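Local coordinates for protein EH1AB1 (Metagenome, PDB 6I8F) that probably hydrolyses carboxylic esters, as an alpha/beta-hydrolase ester hydrolase recovered from the metagenome of Lake Arreo, at residues 150-155 with 194-199. Numbering follows the deposited sequence.
Sequences AAFRHI and TGPAFQ
F152 and P196 meet ring to ring, P196 bringing CG over one face of the phenylalanine ring in a CH-pi contact that illustrates how an aromatic side chain of a helix packs on a proline, with polar links from R153 and R156 close by. No hydrogen bond joins residues 150-155 to 194-199. P196 CG sits 3.9 Å from the centroid of the F152 ring, 20° off the ring normal and displaced toward the rim, so the two rings are not squarely superposed. The CB of F152 points toward the loop, and with CG anti to the backbone N (chi1 171°) the ring extends to P196. Its far end does most of the touching: CZ of F152 lies 3.3 Å from P196 N. The same CZ of F152 is 3.6 Å from P196 CD. In the alpha/beta hydrolase fold the helices flank a central sheet, and here helix 143-157 meets the turn that leads from helix 176-190 into strand 198-202. F152 also packs on I98 and Y100 of strand 94-100, L169 and V171 of strand 169-174, and V184 and C188 of helix 176-190. At the edge of the ring, near its plane, T194 O approaches F152 CE2 at 3.7 Å; that carbonyl accepts a hydrogen bond from R156, one turn further along the same helix. With an alanine at F152, the P196 ring is likely to lose its aromatic partner, and a gap would probably open where CZ and CE1 now lie. R153, beside the phenylalanine, forms a salt bridge with E193, just ahead of T194.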
loop_
_atom_site.group_PDB
_atom_site.type_symbol
_atom_site.label_atom_id
_atom_site.label_comp_id
_atom_site.label_asym_id
_atom_site.label_seq_id
_atom_site.Cartn_x
_atom_site.Cartn_y
_atom_site.Cartn_z
ATOM N N ALA A 150 -20.871 4.139 -17.940
ATOM C CA ALA A 150 -22.175 3.443 -18.011
ATOM C C ALA A 150 -22.082 2.069 -17.324
ATOM O O ALA A 150 -23.020 1.645 -16.660
ATOM C CB ALA A 150 -22.665 3.315 -19.436
ATOM N N ALA A 151 -20.945 1.385 -17.482
ATOM C CA ALA A 151 -20.739 0.063 -16.856
ATOM C C ALA A 151 -20.839 0.167 -15.326
ATOM O O ALA A 151 -21.518 -0.647 -14.674
ATOM C CB ALA A 151 -19.409 -0.505 -17.278
ATOM N N PHE A 152 -20.165 1.166 -14.749
ATOM C CA PHE A 152 -20.175 1.348 -13.299
ATOM C C PHE A 152 -21.585 1.697 -12.803
ATOM O O PHE A 152 -22.075 1.110 -11.830
ATOM C CB PHE A 152 -19.184 2.417 -12.833
ATOM C CG PHE A 152 -19.378 2.732 -11.375
ATOM C CD1 PHE A 152 -18.988 1.823 -10.406
ATOM C CD2 PHE A 152 -20.062 3.868 -10.978
ATOM C CE1 PHE A 152 -19.246 2.065 -9.064
ATOM C CE2 PHE A 152 -20.311 4.114 -9.635
ATOM C CZ PHE A 152 -19.895 3.215 -8.681
ATOM N N ARG A 153 -22.235 2.665 -13.458
ATOM C CA ARG A 153 -23.599 3.081 -13.054
ATOM C C ARG A 153 -24.541 1.865 -13.136
ATOM O O ARG A 153 -25.331 1.633 -12.248
ATOM C CB ARG A 153 -24.105 4.235 -13.926
ATOM C CG ARG A 153 -23.427 5.577 -13.696
ATOM C CD ARG A 153 -24.084 6.690 -14.500
ATOM N NE ARG A 153 -23.563 8.016 -14.172
ATOM C CZ ARG A 153 -23.451 9.041 -15.028
ATOM N NH1 ARG A 153 -23.699 8.870 -16.319
ATOM N NH2 ARG A 153 -23.075 10.233 -14.589
ATOM N N HIS A 154 -24.429 1.074 -14.207
ATOM C CA HIS A 154 -25.326 -0.069 -14.431
ATOM C C HIS A 154 -25.132 -1.151 -13.353
ATOM O O HIS A 154 -26.102 -1.695 -12.812
ATOM C CB HIS A 154 -25.118 -0.645 -15.831
ATOM C CG HIS A 154 -26.001 -1.812 -16.116
ATOM N ND1 HIS A 154 -27.322 -1.659 -16.502
ATOM C CD2 HIS A 154 -25.776 -3.141 -16.029
ATOM C CE1 HIS A 154 -27.866 -2.850 -16.669
ATOM N NE2 HIS A 154 -26.935 -3.778 -16.388
ATOM N N ILE A 155 -23.874 -1.494 -13.064
ATOM C CA ILE A 155 -23.576 -2.502 -12.021
ATOM C C ILE A 155 -23.957 -1.955 -10.635
ATOM O O ILE A 155 -24.552 -2.684 -9.835
ATOM C CB ILE A 155 -22.116 -2.965 -12.117
ATOM C CG1 ILE A 155 -21.914 -3.737 -13.427
ATOM C CG2 ILE A 155 -21.729 -3.775 -10.887
ATOM C CD1 ILE A 155 -20.492 -3.782 -13.931
ATOM N N THR A 194 -23.752 8.565 -6.282
ATOM C CA THR A 194 -22.929 7.603 -5.569
ATOM C C THR A 194 -21.837 7.068 -6.498
ATOM O O THR A 194 -22.100 6.529 -7.554
ATOM C CB THR A 194 -23.794 6.475 -5.011
ATOM O OG1 THR A 194 -24.716 7.124 -4.138
ATOM C CG2 THR A 194 -23.016 5.417 -4.258
ATOM N N GLY A 195 -20.592 7.245 -6.068
ATOM C CA GLY A 195 -19.473 6.774 -6.798
ATOM C C GLY A 195 -18.933 5.483 -6.202
ATOM O O GLY A 195 -19.481 4.959 -5.234
ATOM N N PRO A 196 -17.832 4.955 -6.779
ATOM C CA PRO A 196 -17.170 3.763 -6.262
ATOM C C PRO A 196 -16.701 3.950 -4.819
ATOM O O PRO A 196 -16.403 5.057 -4.424
ATOM C CB PRO A 196 -15.957 3.607 -7.188
ATOM C CG PRO A 196 -16.385 4.287 -8.463
ATOM C CD PRO A 196 -17.161 5.490 -7.972
ATOM N N ALA A 197 -16.624 2.846 -4.072
ATOM C CA ALA A 197 -16.124 2.841 -2.701
ATOM C C ALA A 197 -14.585 2.853 -2.663
ATOM O O ALA A 197 -13.979 3.055 -1.597
ATOM C CB ALA A 197 -16.661 1.611 -2.008
ATOM N N PHE A 198 -13.936 2.584 -3.806
ATOM C CA PHE A 198 -12.482 2.399 -3.862
ATOM C C PHE A 198 -12.053 2.515 -5.322
ATOM O O PHE A 198 -12.852 2.198 -6.202
ATOM C CB PHE A 198 -12.111 1.041 -3.260
ATOM C CG PHE A 198 -10.638 0.718 -3.142
ATOM C CD1 PHE A 198 -9.980 0.009 -4.130
ATOM C CD2 PHE A 198 -9.917 1.084 -2.013
ATOM C CE1 PHE A 198 -8.636 -0.317 -4.013
ATOM C CE2 PHE A 198 -8.576 0.745 -1.884
ATOM C CZ PHE A 198 -7.937 0.050 -2.889
ATOM N N GLN A 199 -10.817 2.972 -5.561
ATOM C CA GLN A 199 -10.271 3.077 -6.912
ATOM C C GLN A 199 -8.858 2.478 -6.934
ATOM O O GLN A 199 -7.998 2.847 -6.146
ATOM C CB GLN A 199 -10.319 4.518 -7.442
ATOM C CG GLN A 199 -9.545 5.543 -6.610
ATOM C CD GLN A 199 -9.706 6.961 -7.114
ATOM O OE1 GLN A 199 -9.552 7.240 -8.304
ATOM N NE2 GLN A 199 -10.016 7.884 -6.211
#